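Local coordinates for protein cephalosporin acylase (Bacillus halodurans, PDB 2NLZ) that probably acts as an N-terminal nucleophile hydrolase of the gamma-glutamyltranspeptidase family, perhaps removing acyl groups from cephalosporins, at residues P269-L274 with V315-M321; R397-F401 with K415-I421; V309-Y314 with P348-T352. The protein carries 1 engineered substitution. All blocks are in the same frame, centred on the assembly; numbering follows the deposited sequence.

Contact 1: residues P269-L274 with V315-M321; sequences PNGQGL and VTEPSDM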
# COMPACT_ATOMS: atom_id res chain seq x y z
N PRO D 269 4.39 -40.62 9.47
CA PRO D 269 5.42 -40.51 10.50
C PRO D 269 6.79 -41.12 10.21
O PRO D 269 6.94 -42.02 9.38
CB PRO D 269 4.76 -41.18 11.69
CG PRO D 269 3.38 -40.68 11.59
CD PRO D 269 3.06 -40.68 10.10
N ASN D 270 7.74 -40.67 11.03
CA ASN D 270 9.08 -40.32 10.62
C ASN D 270 8.95 -38.84 10.17
O ASN D 270 9.43 -37.95 10.86
CB ASN D 270 9.61 -41.25 9.51
CG ASN D 270 11.12 -41.09 9.26
OD1 ASN D 270 11.64 -41.63 8.28
ND2 ASN D 270 11.82 -40.36 10.13
N GLY D 271 8.22 -38.59 9.08
CA GLY D 271 7.95 -37.22 8.61
C GLY D 271 6.86 -36.52 9.40
O GLY D 271 5.97 -37.17 9.95
N GLN D 272 6.93 -35.19 9.43
CA GLN D 272 6.06 -34.38 10.31
C GLN D 272 4.78 -33.86 9.64
O GLN D 272 4.07 -33.03 10.23
CB GLN D 272 6.85 -33.22 10.94
CG GLN D 272 7.19 -32.05 10.00
CD GLN D 272 7.60 -30.79 10.72
OE1 GLN D 272 8.47 -30.06 10.26
NE2 GLN D 272 6.97 -30.51 11.85
N GLY D 273 4.48 -34.36 8.44
CA GLY D 273 3.30 -33.93 7.69
C GLY D 273 2.00 -34.12 8.45
O GLY D 273 1.03 -33.39 8.25
N LEU D 274 2.00 -35.11 9.34
CA LEU D 274 0.94 -35.36 10.30
C LEU D 274 0.36 -34.07 10.90
O LEU D 274 -0.85 -33.94 11.04
CB LEU D 274 1.52 -36.23 11.42
CG LEU D 274 0.62 -37.04 12.34
CD1 LEU D 274 -0.08 -36.16 13.36
CD2 LEU D 274 -0.36 -37.78 11.49
N VAL D 315 5.31 -37.80 17.12
CA VAL D 315 5.82 -38.23 15.81
C VAL D 315 7.31 -38.55 15.81
O VAL D 315 8.15 -37.72 16.16
CB VAL D 315 5.47 -37.24 14.67
CG1 VAL D 315 6.20 -37.60 13.38
CG2 VAL D 315 3.96 -37.23 14.43
N THR D 316 7.60 -39.80 15.44
CA THR D 316 8.95 -40.33 15.29
C THR D 316 8.87 -41.62 14.46
O THR D 316 7.81 -41.93 13.91
CB THR D 316 9.58 -40.63 16.67
OG1 THR D 316 10.89 -41.17 16.48
CG2 THR D 316 8.73 -41.62 17.45
N GLU D 317 9.98 -42.36 14.37
CA GLU D 317 9.97 -43.72 13.80
C GLU D 317 8.74 -44.51 14.27
O GLU D 317 8.56 -44.71 15.48
CB GLU D 317 11.26 -44.46 14.20
CG GLU D 317 11.29 -45.94 13.83
CD GLU D 317 11.67 -46.17 12.38
OE1 GLU D 317 10.85 -46.74 11.63
OE2 GLU D 317 12.79 -45.77 11.99
N PRO D 318 7.88 -44.96 13.32
CA PRO D 318 6.57 -45.59 13.59
C PRO D 318 6.56 -46.60 14.74
O PRO D 318 5.62 -46.62 15.53
CB PRO D 318 6.25 -46.28 12.27
CG PRO D 318 6.87 -45.40 11.25
CD PRO D 318 8.14 -44.87 11.87
N SER D 319 7.61 -47.41 14.83
CA SER D 319 7.73 -48.45 15.85
C SER D 319 7.89 -47.88 17.26
O SER D 319 7.41 -48.47 18.22
CB SER D 319 8.90 -49.38 15.52
OG SER D 319 8.90 -49.73 14.15
N ASP D 320 8.56 -46.74 17.37
CA ASP D 320 8.80 -46.10 18.67
C ASP D 320 7.69 -45.11 19.04
O ASP D 320 7.79 -44.45 20.08
CB ASP D 320 10.16 -45.38 18.69
CG ASP D 320 11.34 -46.34 18.78
OD1 ASP D 320 12.15 -46.22 19.72
OD2 ASP D 320 11.48 -47.22 17.90
N MET D 321 6.65 -45.02 18.22
CA MET D 321 5.53 -44.09 18.46
C MET D 321 4.60 -44.58 19.57
O MET D 321 4.21 -45.75 19.60
CB MET D 321 4.74 -43.81 17.19
CG MET D 321 5.39 -42.77 16.28
SD MET D 321 4.41 -42.30 14.85
CE MET D 321 2.90 -41.70 15.61

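Contact 2: residues R397-F401 with K415-I421; sequences RGHNF and KRTYHTI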
# COMPACT_ATOMS: atom_id res chain seq x y z
N ARG D 397 20.87 -34.08 10.17
CA ARG D 397 19.52 -34.52 10.56
C ARG D 397 19.37 -35.13 11.96
O ARG D 397 18.34 -34.96 12.59
CB ARG D 397 18.95 -35.49 9.52
CG ARG D 397 17.51 -35.89 9.74
CD ARG D 397 16.58 -34.70 9.87
NE ARG D 397 16.61 -33.83 8.69
CZ ARG D 397 15.76 -32.83 8.50
NH1 ARG D 397 14.81 -32.58 9.40
NH2 ARG D 397 15.86 -32.10 7.39
N GLY D 398 20.41 -35.80 12.45
CA GLY D 398 20.40 -36.39 13.79
C GLY D 398 20.25 -35.40 14.94
O GLY D 398 19.96 -35.78 16.07
N HIS D 399 20.44 -34.11 14.63
CA HIS D 399 20.22 -33.03 15.60
C HIS D 399 18.77 -32.96 16.09
O HIS D 399 18.50 -32.42 17.17
CB HIS D 399 20.66 -31.70 14.98
CG HIS D 399 20.51 -30.53 15.90
ND1 HIS D 399 21.48 -30.18 16.82
CD2 HIS D 399 19.52 -29.61 16.03
CE1 HIS D 399 21.09 -29.10 17.47
NE2 HIS D 399 19.91 -28.74 17.02
N ASN D 400 17.84 -33.53 15.32
CA ASN D 400 16.42 -33.58 15.66
C ASN D 400 16.07 -34.56 16.79
O ASN D 400 15.00 -34.46 17.40
CB ASN D 400 15.57 -33.91 14.42
CG ASN D 400 15.11 -32.68 13.67
OD1 ASN D 400 14.53 -31.75 14.25
ND2 ASN D 400 15.36 -32.66 12.36
N PHE D 401 16.96 -35.52 17.04
CA PHE D 401 16.75 -36.53 18.07
C PHE D 401 16.75 -35.90 19.46
O PHE D 401 17.50 -34.97 19.73
CB PHE D 401 17.87 -37.58 18.03
CG PHE D 401 17.67 -38.66 16.99
CD1 PHE D 401 16.62 -39.57 17.10
CD2 PHE D 401 18.56 -38.80 15.93
CE1 PHE D 401 16.45 -40.58 16.17
CE2 PHE D 401 18.40 -39.81 14.99
CZ PHE D 401 17.34 -40.70 15.11
N LYS D 415 17.67 -45.90 14.27
CA LYS D 415 16.35 -45.29 14.26
C LYS D 415 16.41 -44.03 13.40
O LYS D 415 17.42 -43.35 13.39
CB LYS D 415 15.96 -44.94 15.70
CG LYS D 415 14.66 -44.17 15.86
CD LYS D 415 14.50 -43.71 17.30
CE LYS D 415 13.08 -43.26 17.58
NZ LYS D 415 12.95 -42.71 18.93
N ARG D 416 15.34 -43.74 12.66
CA ARG D 416 15.29 -42.45 11.97
C ARG D 416 14.38 -41.46 12.71
O ARG D 416 13.36 -41.86 13.28
CB ARG D 416 14.92 -42.60 10.49
CG ARG D 416 13.69 -43.41 10.28
CD ARG D 416 13.90 -44.47 9.22
NE ARG D 416 12.74 -45.36 9.19
CZ ARG D 416 11.95 -45.52 8.13
NH1 ARG D 416 12.21 -44.86 7.00
NH2 ARG D 416 10.92 -46.34 8.20
N THR D 417 14.78 -40.19 12.70
CA THR D 417 14.16 -39.18 13.56
C THR D 417 12.95 -38.47 12.95
O THR D 417 12.72 -38.55 11.73
CB THR D 417 15.17 -38.09 13.96
OG1 THR D 417 14.50 -37.10 14.75
CG2 THR D 417 15.78 -37.44 12.73
N TYR D 418 12.19 -37.81 13.82
CA TYR D 418 11.25 -36.76 13.45
C TYR D 418 11.90 -35.91 12.37
O TYR D 418 12.97 -35.34 12.58
CB TYR D 418 10.95 -35.91 14.69
CG TYR D 418 9.98 -34.77 14.51
CD1 TYR D 418 10.41 -33.52 14.08
CD2 TYR D 418 8.63 -34.92 14.80
CE1 TYR D 418 9.53 -32.47 13.91
CE2 TYR D 418 7.73 -33.87 14.64
CZ TYR D 418 8.19 -32.65 14.20
OH TYR D 418 7.31 -31.60 14.04
N HIS D 419 11.24 -35.84 11.22
CA HIS D 419 11.80 -35.20 10.03
C HIS D 419 10.94 -34.01 9.62
O HIS D 419 9.72 -34.12 9.56
CB HIS D 419 11.88 -36.21 8.88
CG HIS D 419 13.15 -36.13 8.10
ND1 HIS D 419 13.38 -35.16 7.15
CD2 HIS D 419 14.26 -36.90 8.13
CE1 HIS D 419 14.58 -35.34 6.62
NE2 HIS D 419 15.14 -36.38 7.20
N THR D 420 11.58 -32.88 9.32
CA THR D 420 10.86 -31.63 9.03
C THR D 420 10.41 -31.48 7.57
O THR D 420 9.41 -30.83 7.29
CB THR D 420 11.70 -30.40 9.39
OG1 THR D 420 12.97 -30.46 8.72
CG2 THR D 420 11.88 -30.32 10.90
N ILE D 421 11.21 -32.06 6.68
CA ILE D 421 10.93 -32.14 5.26
C ILE D 421 9.60 -32.85 4.98
O ILE D 421 9.43 -34.02 5.33
CB ILE D 421 12.02 -32.96 4.62
CG1 ILE D 421 13.26 -32.13 4.37
CG2 ILE D 421 11.60 -33.54 3.30
CD1 ILE D 421 14.27 -33.00 3.67
O HOH W 1 14.74 -28.95 7.32

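Contact 3: residues V309-Y314 with P348-T352; sequences VDGMKY and PEPGT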
# COMPACT_ATOMS: atom_id res chain seq x y z
N VAL D 309 2.21 -29.21 18.84
CA VAL D 309 2.74 -29.73 20.11
C VAL D 309 2.40 -31.22 20.25
O VAL D 309 3.10 -31.97 20.95
CB VAL D 309 2.28 -28.90 21.32
CG1 VAL D 309 3.26 -29.10 22.47
CG2 VAL D 309 2.26 -27.45 20.98
N ASP D 310 1.35 -31.64 19.55
CA ASP D 310 1.05 -33.06 19.43
C ASP D 310 2.07 -33.75 18.57
O ASP D 310 2.65 -34.74 18.99
CB ASP D 310 -0.33 -33.27 18.83
CG ASP D 310 -1.42 -33.18 19.85
OD1 ASP D 310 -1.10 -33.25 21.06
OD2 ASP D 310 -2.60 -33.05 19.46
N GLY D 311 2.29 -33.21 17.38
CA GLY D 311 3.27 -33.77 16.45
C GLY D 311 4.67 -33.84 17.03
O GLY D 311 5.40 -34.80 16.78
N MET D 312 5.05 -32.84 17.82
CA MET D 312 6.37 -32.79 18.44
C MET D 312 6.50 -33.79 19.57
O MET D 312 7.61 -34.27 19.87
CB MET D 312 6.70 -31.38 18.92
CG MET D 312 7.58 -30.60 17.98
SD MET D 312 7.25 -28.84 18.14
CE MET D 312 8.92 -28.15 18.08
N LYS D 313 5.38 -34.11 20.20
CA LYS D 313 5.35 -35.07 21.30
C LYS D 313 5.40 -36.50 20.77
O LYS D 313 6.17 -37.33 21.27
CB LYS D 313 4.09 -34.85 22.16
CG LYS D 313 3.87 -35.85 23.30
CD LYS D 313 4.66 -35.50 24.56
CE LYS D 313 4.51 -36.57 25.66
NZ LYS D 313 3.09 -36.73 26.13
N TYR D 314 4.61 -36.79 19.74
CA TYR D 314 4.35 -38.17 19.35
C TYR D 314 5.05 -38.68 18.09
O TYR D 314 5.33 -39.88 17.99
CB TYR D 314 2.84 -38.42 19.26
CG TYR D 314 2.08 -38.11 20.53
CD1 TYR D 314 2.27 -38.88 21.69
CD2 TYR D 314 1.17 -37.07 20.59
CE1 TYR D 314 1.58 -38.59 22.87
CE2 TYR D 314 0.47 -36.77 21.76
CZ TYR D 314 0.68 -37.54 22.89
OH TYR D 314 -0.02 -37.23 24.04
N PRO D 348 -0.19 -23.59 24.19
CA PRO D 348 -0.42 -24.90 23.59
C PRO D 348 0.21 -26.08 24.34
O PRO D 348 1.40 -26.04 24.66
CB PRO D 348 0.18 -24.75 22.19
CG PRO D 348 1.26 -23.74 22.35
CD PRO D 348 0.94 -22.88 23.55
N GLU D 349 -0.59 -27.10 24.62
CA GLU D 349 -0.14 -28.31 25.32
C GLU D 349 -0.54 -29.57 24.54
O GLU D 349 -1.53 -29.55 23.81
CB GLU D 349 -0.73 -28.36 26.74
CG GLU D 349 -0.28 -27.24 27.69
CD GLU D 349 1.18 -27.34 28.11
OE1 GLU D 349 1.77 -28.43 28.06
OE2 GLU D 349 1.74 -26.30 28.53
N PRO D 350 0.24 -30.66 24.67
CA PRO D 350 -0.09 -31.92 24.00
C PRO D 350 -1.38 -32.55 24.53
O PRO D 350 -1.81 -32.24 25.63
CB PRO D 350 1.10 -32.82 24.35
CG PRO D 350 2.18 -31.91 24.77
CD PRO D 350 1.49 -30.77 25.44
N GLY D 351 -1.97 -33.44 23.73
CA GLY D 351 -3.22 -34.09 24.10
C GLY D 351 -3.07 -35.55 24.47
O GLY D 351 -2.18 -35.91 25.25
N THR D 352 -3.93 -36.40 23.91
CA THR D 352 -4.05 -37.82 24.28
C THR D 352 -4.62 -38.65 23.10
O THR D 352 -4.69 -38.16 21.98
CB THR D 352 -4.94 -37.98 25.54
OG1 THR D 352 -5.90 -36.92 25.59
CG2 THR D 352 -4.09 -37.98 26.82

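Contact 1: residues P269-L274 with V315-M321
Pro269 and Met321 meet at about a right angle, with the ring CB of Pro269 against SD of Met321 at 3.4 Å. Met321 is extended at chi2 and bends at its last torsion (chi3 58°), which brings CE near the proline ring too, 4.2 Å from CG of Pro269. Val315 fills the next place along and divides its two methyls between different partners. CG1, trans to the backbone N (chi1 171°), points at the peptide chain, 3.5 Å from O of Gly271, and also borders CA and CB of Pro269. CG2 goes the other way and rests on the Leu274 side chain, 3.9 Å from its CG, the two side chains crossing obliquely. Pro318, at the exposed end of the contact, brings CG to 3.9 Å from the carbonyl O of Pro269.

Polar contact between the segments is slight: N of Asn270 gives a weak hydrogen bond to O of Thr316, 3.1 Å long and bent to 133°. The Asn270 side chain heads elsewhere, its OD1 taken by Asn86, and the hydroxyl of Thr316 bonds to Asn409. After Thr316 the chain reverses in a beta-turn, closed by Asp320 N to Glu317 O at 2.8 Å, and this is what returns Met321 to the proline. Ile255 of strand 250-259 and Val325 of helix 325-328 add to the apolar surroundings of Pro269 and Leu274. The whole is a buried loop-to-loop junction, joining the start of helix 274-283 to the end of helix 294-314, consistent with the helical layer that flanks the sheets in the alpha-beta-beta-alpha fold of Ntn hydrolases.

Contact 2: residues R397-F401 with K415-I421
Arg397 lies flat over His419, its guanidinium and the imidazole 3.7 Å apart between centres with planes at 19°. Two bends in the arginine chain, at chi2 and chi3, lay CD over the ring face as well, as a CH-pi contact, and carry NH1 on to Thr420. There it makes a nearly straight hydrogen bond to OG1, 2.9 Å at 172°, in the plane of the guanidinium. At the other end of the tight part, CB of Thr417 stands over the centre of the Phe401 ring in a second CH-pi contact, 3.5 Å from the centroid, while O of Lys415 comes to the edge of that ring. Both segments belong to the long connection between strands 392-393 and 424-428: a 3-10 turn, 397-400, is laid against the extended run that leads to strand 424-428. An alanine in place of Arg397 would probably uncover one face of His419 and deprive Thr420 OG1 of its N-H donor. The contact slackens past the guanidinium, where Ile421 CG1 stays 4.0 Å from Arg397 NH2 and a water bonds Thr420 OG1 but reaches Arg397 NH2 weakly, at 3.3 Å. Asn400, partly exposed, lays CB beside Tyr418 O and, at 3.4 Å, Thr417 OG1, which is hydrogen-bonded to Asn409.

Contact 3: residues V309-Y314 with P348-T352
The Tyr314 ring meets Gly351 at its edge, where the phenol OH gives a weak hydrogen bond to the glycine carbonyl O, 2.8 Å away. Over one face of the same ring lies CG of its chain neighbour Lys313, 3.5 Å above the plane and over the centre. The second flat group, the Asp310 carboxylate, also turns to Gly351: OD1 accepts the glycine N-H at 2.8 Å and 151°, using the lone pair on the side of the other oxygen. Gly351 is thus held by both its N-H and its carbonyl, each from a different side chain on the helix. The Asp310 torsion (chi1 -83°) puts CG trans to the carbonyl carbon, and from there OD1 leans to the loop while OD2 faces Tyr333 and Arg337, with a hydrogen bond to the first and a salt bridge to the second. Arg337 probably offsets the negative charge that the nearby Glu278 adds.

Just before Asp310 in the chain, Val309 gives one methyl to each of two prolines. CG2 touches CB of Pro348 at 3.6 Å, the side chains crossing at about a right angle, and CG1 touches CG of Pro350 at 3.8 Å. Lys313 adds a looser contact, CB to CB of Pro350 at 4.2 Å.

In the fold, the loop 348-352 runs across the last turns of helix 294-314, with Arg337 of helix 331-338 reaching both Asp310 and the carbonyl of Glu349. Beyond it the chain is unmodelled from 354 to 357 and then enters strand 359-365.

In the fold
Contacts 1 and 2 are the closest pair, with centres 10 Å apart. Asn270 O probably accepts a hydrogen bond from His419 N at 2.8 Å, and Glu317 OE2 forms a salt bridge with Arg416 NE, also at 2.8 Å. Contact 3 sits further out, about 13 Å from contact 1 between centres, and is continuous with it, since Tyr314 leads directly into Val315. Tyr418 joins contacts 2 and 3, whose centres are about 17 Å apart, by packing CE2 against O of Gly311. In gamma-glutamyltranspeptidases, maturation cleavage typically exposes the nucleophile at the start of a strand; strand 359-365, which follows contact 3, probably corresponds to it.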